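Local coordinates for type C neurotoxin (Clostridium botulinum, PDB 3PME), which probably recognises gangliosides or phosphatidylethanolamine on the nerve-cell membrane, serving as the receptor-binding domain of a botulinum C/D mosaic neurotoxin, at residues Asn229-Asp234 and Ile273-Ala278; Ile287-Asp292 and Ser344-Val349; Ile306-Asp311 and Tyr338-Phe343; Asn365-Ala370 and Thr399-Lys404. All coordinates share one frame; numbering follows the deposited sequence.

Contact 1. Residues Asn229-Asp234 and Ile273-Ala278; sequences NPLKFD and ITIKSA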
loop_
_atom_site.group_PDB
_atom_site.type_symbol
_atom_site.label_atom_id
_atom_site.label_comp_id
_atom_site.label_asym_id
_atom_site.label_seq_id
_atom_site.Cartn_x
_atom_site.Cartn_y
_atom_site.Cartn_z
ATOM N N ASN A 229 -2.710 0.955 2.694
ATOM C CA ASN A 229 -4.013 0.886 3.356
ATOM C C ASN A 229 -4.806 2.152 3.024
ATOM O O ASN A 229 -4.220 3.189 2.706
ATOM C CB ASN A 229 -3.859 0.871 4.883
ATOM C CG ASN A 229 -2.918 -0.203 5.388
ATOM O OD1 ASN A 229 -2.963 -1.352 4.951
ATOM N ND2 ASN A 229 -2.069 0.166 6.347
ATOM N N PRO A 230 -6.143 2.102 3.145
ATOM C CA PRO A 230 -6.902 3.351 2.998
ATOM C C PRO A 230 -6.480 4.388 4.033
ATOM O O PRO A 230 -6.321 4.055 5.221
ATOM C CB PRO A 230 -8.346 2.909 3.252
ATOM C CG PRO A 230 -8.342 1.454 2.784
ATOM C CD PRO A 230 -7.025 0.933 3.279
ATOM N N LEU A 231 -6.305 5.621 3.571
ATOM C CA LEU A 231 -6.033 6.760 4.449
ATOM C C LEU A 231 -7.342 7.123 5.128
ATOM O O LEU A 231 -8.405 7.051 4.505
ATOM C CB LEU A 231 -5.498 7.930 3.616
ATOM C CG LEU A 231 -4.747 9.007 4.402
ATOM C CD1 LEU A 231 -3.351 8.502 4.784
ATOM C CD2 LEU A 231 -4.654 10.273 3.581
ATOM N N LYS A 232 -7.276 7.482 6.409
ATOM C CA LYS A 232 -8.483 7.768 7.179
ATOM C C LYS A 232 -8.376 9.084 7.917
ATOM O O LYS A 232 -7.305 9.476 8.366
ATOM C CB LYS A 232 -8.735 6.670 8.208
ATOM C CG LYS A 232 -9.009 5.286 7.611
ATOM C CD LYS A 232 -9.013 4.198 8.685
ATOM C CE LYS A 232 -7.612 3.974 9.250
ATOM N NZ LYS A 232 -7.554 2.810 10.194
ATOM N N PHE A 233 -9.514 9.742 8.074
ATOM C CA PHE A 233 -9.579 10.891 8.959
ATOM C C PHE A 233 -9.249 10.487 10.401
ATOM O O PHE A 233 -9.460 9.342 10.789
ATOM C CB PHE A 233 -10.958 11.530 8.861
ATOM C CG PHE A 233 -11.219 12.168 7.537
ATOM C CD1 PHE A 233 -10.546 13.322 7.161
ATOM C CD2 PHE A 233 -12.118 11.605 6.652
ATOM C CE1 PHE A 233 -10.779 13.909 5.930
ATOM C CE2 PHE A 233 -12.356 12.177 5.411
ATOM C CZ PHE A 233 -11.688 13.327 5.043
ATOM N N ASP A 234 -8.708 11.428 11.176
ATOM C CA ASP A 234 -8.369 11.203 12.602
ATOM C C ASP A 234 -7.146 10.347 12.944
ATOM O O ASP A 234 -6.517 10.537 13.987
ATOM C CB ASP A 234 -9.572 10.670 13.369
ATOM C CG ASP A 234 -10.699 11.643 13.388
ATOM O OD1 ASP A 234 -10.747 12.467 14.333
ATOM O OD2 ASP A 234 -11.530 11.604 12.457
ATOM N N ILE A 273 0.713 14.092 12.508
ATOM C CA ILE A 273 -0.477 14.893 12.269
ATOM C C ILE A 273 -1.737 14.023 12.230
ATOM O O ILE A 273 -1.661 12.791 12.168
ATOM C CB ILE A 273 -0.333 15.739 10.979
ATOM C CG1 ILE A 273 -0.021 14.867 9.747
ATOM C CG2 ILE A 273 0.761 16.788 11.171
ATOM C CD1 ILE A 273 -1.230 14.101 9.215
ATOM N N THR A 274 -2.901 14.658 12.309
ATOM C CA THR A 274 -4.147 13.994 11.960
ATOM C C THR A 274 -4.830 14.818 10.877
ATOM O O THR A 274 -4.558 16.004 10.722
ATOM C CB THR A 274 -5.082 13.816 13.139
ATOM O OG1 THR A 274 -5.394 15.104 13.677
ATOM C CG2 THR A 274 -4.424 12.965 14.218
ATOM N N ILE A 275 -5.678 14.168 10.088
ATOM C CA ILE A 275 -6.360 14.845 8.996
ATOM C C ILE A 275 -7.830 14.973 9.348
ATOM O O ILE A 275 -8.456 14.007 9.813
ATOM C CB ILE A 275 -6.186 14.080 7.657
ATOM C CG1 ILE A 275 -4.703 13.831 7.382
ATOM C CG2 ILE A 275 -6.824 14.862 6.509
ATOM C CD1 ILE A 275 -4.448 12.907 6.190
ATOM N N LYS A 276 -8.367 16.172 9.161
ATOM C CA LYS A 276 -9.757 16.452 9.483
ATOM C C LYS A 276 -10.537 16.793 8.222
ATOM O O LYS A 276 -9.997 17.363 7.281
ATOM C CB LYS A 276 -9.850 17.619 10.474
ATOM C CG LYS A 276 -9.072 17.419 11.767
ATOM C CD LYS A 276 -9.743 16.378 12.617
ATOM C CE LYS A 276 -9.116 16.273 13.989
ATOM N NZ LYS A 276 -9.830 15.241 14.785
ATOM N N SER A 277 -11.812 16.423 8.195
ATOM C CA SER A 277 -12.647 16.700 7.033
ATOM C C SER A 277 -13.213 18.112 7.082
ATOM O O SER A 277 -13.786 18.516 8.093
ATOM C CB SER A 277 -13.799 15.702 6.962
ATOM O OG SER A 277 -14.634 16.005 5.859
ATOM N N ALA A 278 -13.054 18.855 5.990
ATOM C CA ALA A 278 -13.629 20.195 5.896
ATOM C C ALA A 278 -15.091 20.127 5.474
ATOM O O ALA A 278 -15.769 21.155 5.384
ATOM C CB ALA A 278 -12.840 21.044 4.923
HETATM O O HOH W 1 -5.799 11.434 9.728
#

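Contact 2. Residues Ile287-Asp292 and Ser344-Val349; sequences ILNGDD and SIKNIV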
loop_
_atom_site.group_PDB
_atom_site.type_symbol
_atom_site.label_atom_id
_atom_site.label_comp_id
_atom_site.label_asym_id
_atom_site.label_seq_id
_atom_site.Cartn_x
_atom_site.Cartn_y
_atom_site.Cartn_z
ATOM N N ILE A 287 -10.461 8.715 3.423
ATOM C CA ILE A 287 -10.185 9.956 2.722
ATOM C C ILE A 287 -10.143 9.688 1.226
ATOM O O ILE A 287 -9.392 8.832 0.756
ATOM C CB ILE A 287 -8.873 10.581 3.199
ATOM C CG1 ILE A 287 -8.979 10.891 4.699
ATOM C CG2 ILE A 287 -8.584 11.853 2.416
ATOM C CD1 ILE A 287 -7.697 11.438 5.319
ATOM N N LEU A 288 -10.969 10.408 0.485
ATOM C CA LEU A 288 -11.130 10.162 -0.941
ATOM C C LEU A 288 -10.437 11.198 -1.799
ATOM O O LEU A 288 -10.228 12.336 -1.400
ATOM C CB LEU A 288 -12.618 10.124 -1.308
ATOM C CG LEU A 288 -13.455 9.105 -0.542
ATOM C CD1 LEU A 288 -14.874 9.057 -1.107
ATOM C CD2 LEU A 288 -12.823 7.716 -0.561
ATOM N N ASN A 289 -10.082 10.775 -3.001
ATOM C CA ASN A 289 -9.569 11.664 -4.012
ATOM C C ASN A 289 -10.415 12.934 -4.177
ATOM O O ASN A 289 -11.618 12.863 -4.455
ATOM C CB ASN A 289 -9.494 10.866 -5.322
ATOM C CG ASN A 289 -8.926 11.663 -6.458
ATOM O OD1 ASN A 289 -7.863 12.272 -6.342
ATOM N ND2 ASN A 289 -9.638 11.669 -7.583
ATOM N N GLY A 290 -9.784 14.093 -3.988
ATOM C CA GLY A 290 -10.457 15.374 -4.091
ATOM C C GLY A 290 -11.080 15.927 -2.809
ATOM O O GLY A 290 -11.624 17.033 -2.811
ATOM N N ASP A 291 -11.022 15.169 -1.722
ATOM C CA ASP A 291 -11.610 15.635 -0.460
ATOM C C ASP A 291 -10.928 16.913 0.026
ATOM O O ASP A 291 -9.709 17.070 -0.129
ATOM C CB ASP A 291 -11.506 14.559 0.630
ATOM C CG ASP A 291 -12.652 13.556 0.599
ATOM O OD1 ASP A 291 -13.613 13.766 -0.174
ATOM O OD2 ASP A 291 -12.595 12.569 1.370
ATOM N N ASP A 292 -11.720 17.813 0.619
ATOM C CA ASP A 292 -11.207 19.019 1.272
ATOM C C ASP A 292 -10.899 18.673 2.725
ATOM O O ASP A 292 -11.758 18.167 3.451
ATOM C CB ASP A 292 -12.248 20.147 1.252
ATOM C CG ASP A 292 -12.190 20.994 -0.017
ATOM O OD1 ASP A 292 -11.456 20.641 -0.965
ATOM O OD2 ASP A 292 -12.876 22.036 -0.063
ATOM N N SER A 344 -6.829 20.418 -0.553
ATOM C CA SER A 344 -7.454 19.331 -1.278
ATOM C C SER A 344 -6.399 18.256 -1.464
ATOM O O SER A 344 -5.240 18.563 -1.723
ATOM C CB SER A 344 -7.929 19.817 -2.642
ATOM O OG SER A 344 -8.733 18.834 -3.262
ATOM N N ILE A 345 -6.789 16.996 -1.329
ATOM C CA ILE A 345 -5.824 15.912 -1.503
ATOM C C ILE A 345 -6.217 15.011 -2.671
ATOM O O ILE A 345 -7.379 14.617 -2.816
ATOM C CB ILE A 345 -5.662 15.121 -0.191
ATOM C CG1 ILE A 345 -4.561 14.068 -0.326
ATOM C CG2 ILE A 345 -6.992 14.511 0.245
ATOM C CD1 ILE A 345 -4.174 13.425 1.009
ATOM N N LYS A 346 -5.243 14.705 -3.517
ATOM C CA LYS A 346 -5.527 13.965 -4.740
ATOM C C LYS A 346 -4.509 12.875 -5.017
ATOM O O LYS A 346 -3.326 13.006 -4.709
ATOM C CB LYS A 346 -5.596 14.918 -5.934
ATOM C CG LYS A 346 -6.777 15.874 -5.878
ATOM C CD LYS A 346 -6.936 16.656 -7.175
ATOM C CE LYS A 346 -8.199 17.507 -7.148
ATOM N NZ LYS A 346 -8.491 18.124 -8.479
ATOM N N ASN A 347 -4.973 11.784 -5.606
ATOM C CA ASN A 347 -4.051 10.787 -6.092
ATOM C C ASN A 347 -3.349 11.339 -7.332
ATOM O O ASN A 347 -3.861 12.234 -8.017
ATOM C CB ASN A 347 -4.775 9.461 -6.362
ATOM C CG ASN A 347 -5.007 8.649 -5.087
ATOM O OD1 ASN A 347 -4.229 8.732 -4.127
ATOM N ND2 ASN A 347 -6.072 7.854 -5.076
ATOM N N ILE A 348 -2.152 10.835 -7.586
ATOM C CA ILE A 348 -1.324 11.334 -8.671
ATOM C C ILE A 348 -1.818 10.778 -9.995
ATOM O O ILE A 348 -1.843 9.566 -10.190
ATOM C CB ILE A 348 0.150 10.990 -8.415
ATOM C CG1 ILE A 348 0.620 11.755 -7.167
ATOM C CG2 ILE A 348 1.007 11.329 -9.624
ATOM C CD1 ILE A 348 1.915 11.260 -6.601
ATOM N N VAL A 349 -2.236 11.674 -10.889
ATOM C CA VAL A 349 -2.877 11.264 -12.137
ATOM C C VAL A 349 -2.072 10.161 -12.826
ATOM O O VAL A 349 -0.921 10.364 -13.219
ATOM C CB VAL A 349 -3.141 12.465 -13.088
ATOM C CG1 VAL A 349 -1.836 13.088 -13.569
ATOM C CG2 VAL A 349 -4.008 12.034 -14.267
HETATM O O HOH W 2 -11.054 18.765 -5.039
#

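Contact 3. Residues Ile306-Asp311 and Tyr338-Phe343; sequences IIRDTD and YGIGIF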
loop_
_atom_site.group_PDB
_atom_site.type_symbol
_atom_site.label_atom_id
_atom_site.label_comp_id
_atom_site.label_asym_id
_atom_site.label_seq_id
_atom_site.Cartn_x
_atom_site.Cartn_y
_atom_site.Cartn_z
ATOM N N ILE A 306 -2.667 23.406 10.651
ATOM C CA ILE A 306 -1.692 23.930 9.721
ATOM C C ILE A 306 -2.357 24.908 8.767
ATOM O O ILE A 306 -3.414 24.619 8.198
ATOM C CB ILE A 306 -1.020 22.795 8.917
ATOM C CG1 ILE A 306 -0.263 21.863 9.870
ATOM C CG2 ILE A 306 -0.092 23.374 7.858
ATOM C CD1 ILE A 306 0.415 20.672 9.169
ATOM N N ILE A 307 -1.737 26.067 8.588
ATOM C CA ILE A 307 -2.241 27.037 7.626
ATOM C C ILE A 307 -1.140 27.475 6.687
ATOM O O ILE A 307 0.033 27.346 7.006
ATOM C CB ILE A 307 -2.827 28.283 8.317
ATOM C CG1 ILE A 307 -1.752 29.011 9.137
ATOM C CG2 ILE A 307 -4.016 27.883 9.186
ATOM C CD1 ILE A 307 -2.144 30.442 9.553
ATOM N N ARG A 308 -1.541 27.961 5.523
ATOM C CA ARG A 308 -0.626 28.625 4.604
ATOM C C ARG A 308 -0.349 30.038 5.110
ATOM O O ARG A 308 -1.254 30.708 5.607
ATOM C CB ARG A 308 -1.275 28.708 3.222
ATOM C CG ARG A 308 -0.311 28.784 2.067
ATOM C CD ARG A 308 -0.982 29.421 0.856
ATOM N NE ARG A 308 -0.997 30.864 1.029
ATOM C CZ ARG A 308 -1.562 31.732 0.203
ATOM N NH1 ARG A 308 -1.486 33.023 0.476
ATOM N NH2 ARG A 308 -2.194 31.319 -0.892
ATOM N N ASP A 309 0.893 30.497 4.990
ATOM C CA ASP A 309 1.210 31.894 5.272
ATOM C C ASP A 309 0.567 32.756 4.181
ATOM O O ASP A 309 0.442 32.327 3.027
ATOM C CB ASP A 309 2.730 32.089 5.288
ATOM C CG ASP A 309 3.162 33.299 6.083
ATOM O OD1 ASP A 309 2.296 34.099 6.487
ATOM O OD2 ASP A 309 4.380 33.448 6.304
ATOM N N THR A 310 0.136 33.960 4.544
ATOM C CA THR A 310 -0.494 34.884 3.602
ATOM C C THR A 310 0.540 35.571 2.706
ATOM O O THR A 310 0.265 35.879 1.545
ATOM C CB THR A 310 -1.307 35.960 4.358
ATOM O OG1 THR A 310 -0.430 36.668 5.228
ATOM C CG2 THR A 310 -2.391 35.308 5.200
ATOM N N ASP A 311 1.729 35.816 3.248
ATOM C CA ASP A 311 2.807 36.405 2.455
ATOM C C ASP A 311 3.896 35.383 2.128
ATOM O O ASP A 311 4.044 34.377 2.830
ATOM C CB ASP A 311 3.399 37.627 3.160
ATOM C CG ASP A 311 2.489 38.845 3.072
ATOM O OD1 ASP A 311 1.476 38.787 2.337
ATOM O OD2 ASP A 311 2.789 39.863 3.730
ATOM N N TYR A 338 -11.214 27.391 8.685
ATOM C CA TYR A 338 -10.622 28.583 8.082
ATOM C C TYR A 338 -10.058 28.284 6.693
ATOM O O TYR A 338 -9.261 27.365 6.523
ATOM C CB TYR A 338 -9.515 29.132 8.983
ATOM C CG TYR A 338 -10.008 29.629 10.317
ATOM C CD1 TYR A 338 -10.506 30.916 10.450
ATOM C CD2 TYR A 338 -9.976 28.814 11.439
ATOM C CE1 TYR A 338 -10.956 31.382 11.664
ATOM C CE2 TYR A 338 -10.425 29.277 12.664
ATOM C CZ TYR A 338 -10.916 30.559 12.766
ATOM O OH TYR A 338 -11.364 31.027 13.981
ATOM N N GLY A 339 -10.467 29.072 5.703
ATOM C CA GLY A 339 -10.066 28.832 4.325
ATOM C C GLY A 339 -8.566 28.680 4.125
ATOM O O GLY A 339 -8.107 27.859 3.323
ATOM N N ILE A 340 -7.804 29.476 4.860
ATOM C CA ILE A 340 -6.347 29.499 4.740
ATOM C C ILE A 340 -5.722 28.158 5.153
ATOM O O ILE A 340 -4.574 27.867 4.807
ATOM C CB ILE A 340 -5.736 30.684 5.558
ATOM C CG1 ILE A 340 -4.251 30.872 5.246
ATOM C CG2 ILE A 340 -5.927 30.472 7.047
ATOM C CD1 ILE A 340 -3.954 31.503 3.911
ATOM N N GLY A 341 -6.488 27.346 5.876
ATOM C CA GLY A 341 -6.032 26.036 6.322
ATOM C C GLY A 341 -6.773 24.871 5.688
ATOM O O GLY A 341 -6.714 23.747 6.183
ATOM N N ILE A 342 -7.490 25.131 4.601
ATOM C CA ILE A 342 -8.180 24.055 3.901
ATOM C C ILE A 342 -7.406 23.693 2.646
ATOM O O ILE A 342 -6.991 24.568 1.882
ATOM C CB ILE A 342 -9.634 24.445 3.576
ATOM C CG1 ILE A 342 -10.421 24.575 4.887
ATOM C CG2 ILE A 342 -10.282 23.400 2.680
ATOM C CD1 ILE A 342 -11.810 25.166 4.745
ATOM N N PHE A 343 -7.199 22.392 2.471
ATOM C CA PHE A 343 -6.430 21.842 1.371
ATOM C C PHE A 343 -7.256 20.782 0.655
ATOM O O PHE A 343 -8.266 20.306 1.181
ATOM C CB PHE A 343 -5.125 21.225 1.911
ATOM C CG PHE A 343 -4.228 22.220 2.588
ATOM C CD1 PHE A 343 -3.286 22.942 1.864
ATOM C CD2 PHE A 343 -4.357 22.473 3.949
ATOM C CE1 PHE A 343 -2.465 23.878 2.492
ATOM C CE2 PHE A 343 -3.545 23.397 4.587
ATOM C CZ PHE A 343 -2.598 24.107 3.862
HETATM O O HOH W 3 -5.176 22.608 8.074
#

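Contact 4. Residues Asn365-Ala370 and Thr399-Lys404; sequences NTMLLA and TSSFWK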
loop_
_atom_site.group_PDB
_atom_site.type_symbol
_atom_site.label_atom_id
_atom_site.label_comp_id
_atom_site.label_asym_id
_atom_site.label_seq_id
_atom_site.Cartn_x
_atom_site.Cartn_y
_atom_site.Cartn_z
ATOM N N ASN A 365 -4.051 29.421 -6.583
ATOM C CA ASN A 365 -3.892 27.982 -6.642
ATOM C C ASN A 365 -2.462 27.605 -6.316
ATOM O O ASN A 365 -1.527 28.036 -6.991
ATOM C CB ASN A 365 -4.270 27.439 -8.022
ATOM C CG ASN A 365 -5.765 27.474 -8.270
ATOM O OD1 ASN A 365 -6.225 27.968 -9.299
ATOM N ND2 ASN A 365 -6.532 26.960 -7.321
ATOM N N THR A 366 -2.288 26.806 -5.270
ATOM C CA THR A 366 -0.958 26.332 -4.919
ATOM C C THR A 366 -0.924 24.823 -4.764
ATOM O O THR A 366 -1.962 24.159 -4.637
ATOM C CB THR A 366 -0.452 26.942 -3.606
ATOM O OG1 THR A 366 -1.350 26.603 -2.551
ATOM C CG2 THR A 366 -0.333 28.471 -3.705
ATOM N N MET A 367 0.291 24.294 -4.761
ATOM C CA MET A 367 0.524 22.878 -4.526
ATOM C C MET A 367 1.608 22.776 -3.478
ATOM O O MET A 367 2.566 23.547 -3.499
ATOM C CB MET A 367 0.993 22.173 -5.805
ATOM C CG MET A 367 1.192 20.672 -5.602
ATOM S SD MET A 367 1.645 19.747 -7.080
ATOM C CE MET A 367 3.195 20.502 -7.451
ATOM N N LEU A 368 1.484 21.833 -2.554
ATOM C CA LEU A 368 2.533 21.663 -1.559
ATOM C C LEU A 368 3.719 20.889 -2.124
ATOM O O LEU A 368 3.553 19.869 -2.814
ATOM C CB LEU A 368 2.012 20.950 -0.316
ATOM C CG LEU A 368 0.837 21.597 0.407
ATOM C CD1 LEU A 368 0.624 20.909 1.754
ATOM C CD2 LEU A 368 1.102 23.072 0.596
ATOM N N LEU A 369 4.920 21.381 -1.845
ATOM C CA LEU A 369 6.116 20.598 -2.129
ATOM C C LEU A 369 7.156 20.796 -1.034
ATOM O O LEU A 369 6.966 21.612 -0.127
ATOM C CB LEU A 369 6.673 20.911 -3.524
ATOM C CG LEU A 369 7.018 22.355 -3.866
ATOM C CD1 LEU A 369 8.333 22.780 -3.234
ATOM C CD2 LEU A 369 7.113 22.516 -5.374
ATOM N N ALA A 370 8.239 20.031 -1.089
ATOM C CA ALA A 370 9.316 20.207 -0.124
ATOM C C ALA A 370 10.635 20.404 -0.856
ATOM O O ALA A 370 10.919 19.722 -1.835
ATOM C CB ALA A 370 9.403 19.014 0.823
ATOM N N THR A 399 8.963 14.455 -7.773
ATOM C CA THR A 399 8.762 13.718 -6.525
ATOM C C THR A 399 8.728 14.674 -5.329
ATOM O O THR A 399 8.198 14.327 -4.283
ATOM C CB THR A 399 9.811 12.611 -6.288
ATOM O OG1 THR A 399 11.127 13.175 -6.293
ATOM C CG2 THR A 399 9.699 11.541 -7.370
ATOM N N SER A 400 9.271 15.878 -5.491
ATOM C CA SER A 400 9.173 16.883 -4.440
ATOM C C SER A 400 7.721 17.263 -4.120
ATOM O O SER A 400 7.456 17.857 -3.068
ATOM C CB SER A 400 9.988 18.136 -4.786
ATOM O OG SER A 400 9.351 18.910 -5.783
ATOM N N SER A 401 6.789 16.940 -5.024
ATOM C CA SER A 401 5.363 17.215 -4.799
ATOM C C SER A 401 4.590 16.024 -4.251
ATOM O O SER A 401 3.372 16.113 -4.038
ATOM C CB SER A 401 4.686 17.670 -6.089
ATOM O OG SER A 401 4.510 16.550 -6.958
ATOM N N PHE A 402 5.277 14.901 -4.052
ATOM C CA PHE A 402 4.622 13.680 -3.599
ATOM C C PHE A 402 4.694 13.557 -2.081
ATOM O O PHE A 402 5.772 13.674 -1.506
ATOM C CB PHE A 402 5.267 12.437 -4.227
ATOM C CG PHE A 402 5.164 12.367 -5.740
ATOM C CD1 PHE A 402 4.422 13.291 -6.466
ATOM C CD2 PHE A 402 5.815 11.350 -6.425
ATOM C CE1 PHE A 402 4.344 13.207 -7.854
ATOM C CE2 PHE A 402 5.738 11.255 -7.813
ATOM C CZ PHE A 402 5.006 12.180 -8.522
ATOM N N TRP A 403 3.546 13.296 -1.454
ATOM C CA TRP A 403 3.473 13.135 0.003
ATOM C C TRP A 403 2.987 11.753 0.398
ATOM O O TRP A 403 2.139 11.165 -0.277
ATOM C CB TRP A 403 2.544 14.196 0.608
ATOM C CG TRP A 403 3.008 15.571 0.276
ATOM C CD1 TRP A 403 2.687 16.296 -0.831
ATOM C CD2 TRP A 403 3.942 16.359 1.018
ATOM N NE1 TRP A 403 3.351 17.499 -0.819
ATOM C CE2 TRP A 403 4.121 17.569 0.313
ATOM C CE3 TRP A 403 4.632 16.166 2.217
ATOM C CZ2 TRP A 403 4.971 18.574 0.762
ATOM C CZ3 TRP A 403 5.473 17.186 2.672
ATOM C CH2 TRP A 403 5.635 18.360 1.941
ATOM N N LYS A 404 3.525 11.246 1.503
ATOM C CA LYS A 404 3.097 9.956 2.037
ATOM C C LYS A 404 2.768 10.117 3.510
ATOM O O LYS A 404 3.207 11.079 4.157
ATOM C CB LYS A 404 4.167 8.879 1.844
ATOM C CG LYS A 404 4.460 8.541 0.390
ATOM C CD LYS A 404 5.474 7.407 0.336
ATOM C CE LYS A 404 5.604 6.833 -1.061
ATOM N NZ LYS A 404 6.437 5.604 -1.059
HETATM O O HOH W 4 1.600 18.080 -3.512
#

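Contact 1. Residues Asn229-Asp234 and Ile273-Ala278
Phe233 lays one face of its ring against Ser277: the CB of Ser277 stands 3.8 Å from the ring centroid and 19° off the normal, a CH-pi contact displaced toward the rim. With CG anti to the carbonyl carbon (chi1 -68°), the ring lies beside the strand at 273-277, and its CD1 also comes 4.1 Å from CG2 of Ile275. On the buried side the side chains of Leu231 and Ile275 cross at about a right angle, CD2 to CD1 at 3.7 Å, near Phe405 of strand 403-406, which both touch. The two segments run almost perpendicular, so they join at a single backbone bond and not as paired strands: Asp234 N donates a hydrogen bond to Ile275 O at 2.9 Å. Water 1 links Lys232 O to Ile275 N beside it. Toward the outer side, Lys276 bends at chi2 (-71°) and brings NZ to OD1 of Asp234, a 3.0 Å salt bridge that meets the oxygen from well above the carboxylate plane, the two side chains crossing at about a right angle. The other oxygen, OD2, takes the backbone N of Tyr284. In this way the loop before strand 238-241 is tied to strand 273-277 of the beta-trefoil. With one carboxylate oxygen on a lysine and the other on a peptide N-H, Asp234 is held at two points and would be expected to stay ionised.

Contact 2. Residues Ile287-Asp292 and Ser344-Val349
The type II turn from Leu288 to Asp291 lies against the strand at 344-347 and leads into an antiparallel non-hydrogen-bonded pair, Asp292 with Ser344, whose CA atoms are 4.5 Å apart. Two backbone bonds frame Ile345: its O accepts from Gly290 N at 2.7 Å, and its N donates to Asp291 O at 3.2 Å. A third comes from a side chain. Asn289 has CG anti to its own N (chi1 -178°), which carries OD1 over the CA of Lys346 to the N of Asn347, 3.0 Å away and tilted 32° from the amide's carbonyl plane. The turn is closed by Asp291 N to Leu288 O, and the positive phi of Gly290 suits its third position. This turn delivers the chain into strand 292-299, which pairs with 343-347 in the curled antiparallel sheet of the beta-trefoil. Asp291 turns its carboxylate back over the turn, where OD2 accepts from Leu288 N at 2.8 Å and forms a salt bridge with Lys281. On the buried side, CG2 of Ile287 meets CG2 of Ile345 at 3.8 Å, the two side chains crossing at about a right angle. At the surface, water 2 joins Gly290 O to the hydroxyl of Ser344.

Contact 3. Residues Ile306-Asp311 and Tyr338-Phe343
Ile340 has far more surface buried here than any other residue, and it works by reaching along the end of strand 302-308. CG1 lies anti to its backbone N (chi1 -170°), which brings it within 3.0 Å of Arg308 O and puts CD1 3.9 Å from the CB of Arg308 and over one face of its guanidinium. The other branch, CG2, packs against CG2 of Ile307 at 3.9 Å. Beside them, the backbone O of Ile340 accepts from Arg308 N at 3.1 Å, an almost straight bond at 174°.

Arg308 bends at chi3 (80°) and curls back on its own segment: NE, at 2.9 Å, and the more distant NH1 both donate to Asp309 O, and that oxygen lies in the guanidinium plane. This side-on grip fixes the rotation of the group, which also makes a cation-pi contact with Tyr327. Phe343 points the edge of its ring at Ile306 O, CE2 to O at 3.8 Å; Ile358 and Ser360 touch the same side chain. The 3-10 segment at 339-340 is part of the connection between strands 326-332 and 343-347, and the loop leading into 343-347 thus packs on the hairpin of 292-299 and 302-308 in the beta-trefoil.

Contact 4. Residues Asn365-Ala370 and Thr399-Lys404
Trp403 points its indole edge at strand 366-373, and NE1 donates to Leu368 O at 3.1 Å, the N-H lying close to a straight line (167°). The oxygen sits in the indole plane, yet the donor stands well above the carbonyl plane, so the bond fits the ring's geometry better than the acceptor's. CG of Trp403 lies anti to the carbonyl carbon (chi1 -58°), which sends the six-membered ring along the strand: CZ2 is 3.9 Å from CB of Leu368, and CH2 is 4.0 Å from CB of Ala370. Two residues on from Leu368, Ala370 N donates to Ser400 O at 3.0 Å. Back along the strand, on the Ser401 side, the methyl CE of Met367 presses against CB of Ser401 at 3.5 Å, tighter than usual carbon contact; the bend at chi3 (63°) turns it there.

All the touching residues are buried, and the contact joins a strand of the curled antiparallel sheet to the 3-10 segment 399-401 and the final strand 403-406, which pairs with 238-241, inside the C-terminal beta-trefoil. Water 4 lies 2.7 Å from both Leu368 O and Ser401 O, and Phe402 N returns to Thr399 O to close the 3-10 turn.

Outward from there, the serines are set by their neighbours: Ser401 OG bonds to Ser398 O and Gln357 NE2, Ser400 OG to Ser398 OG, and Asn241 ND2 gives Ser400 O a second donor. Met239 and Asn241 touch the Trp403 side chain. Strand 366-373 is held in turn by backbone bonds, Leu368 to Ile358 on one neighbouring strand and Leu369 to Val387 on the other.

How the contacts relate
All four contacts belong to the C-terminal receptor-binding region. Contact 1 comes first, closing a loop of 38 residues between 229-234 and strand 273-277. Contact 2 follows in series, bringing 287-292 to strand 343-347, and contact 3 is enclosed within that span, where 306-311 meets 338-343. Contact 4 closes last, joining strand 366-373 to the chain's final strand; no contacts cross. Neighbours touch directly: Leu231 O with Ile287 N and Ala278 N with Asp292 O probably bond contact 1 to contact 2, Asp292 packs on Ile342 and Phe343 between contacts 2 and 3, Phe343 on Leu368 between contacts 3 and 4, and Ile348 on Phe402 between contacts 2 and 4. All four reach the same curled sheet.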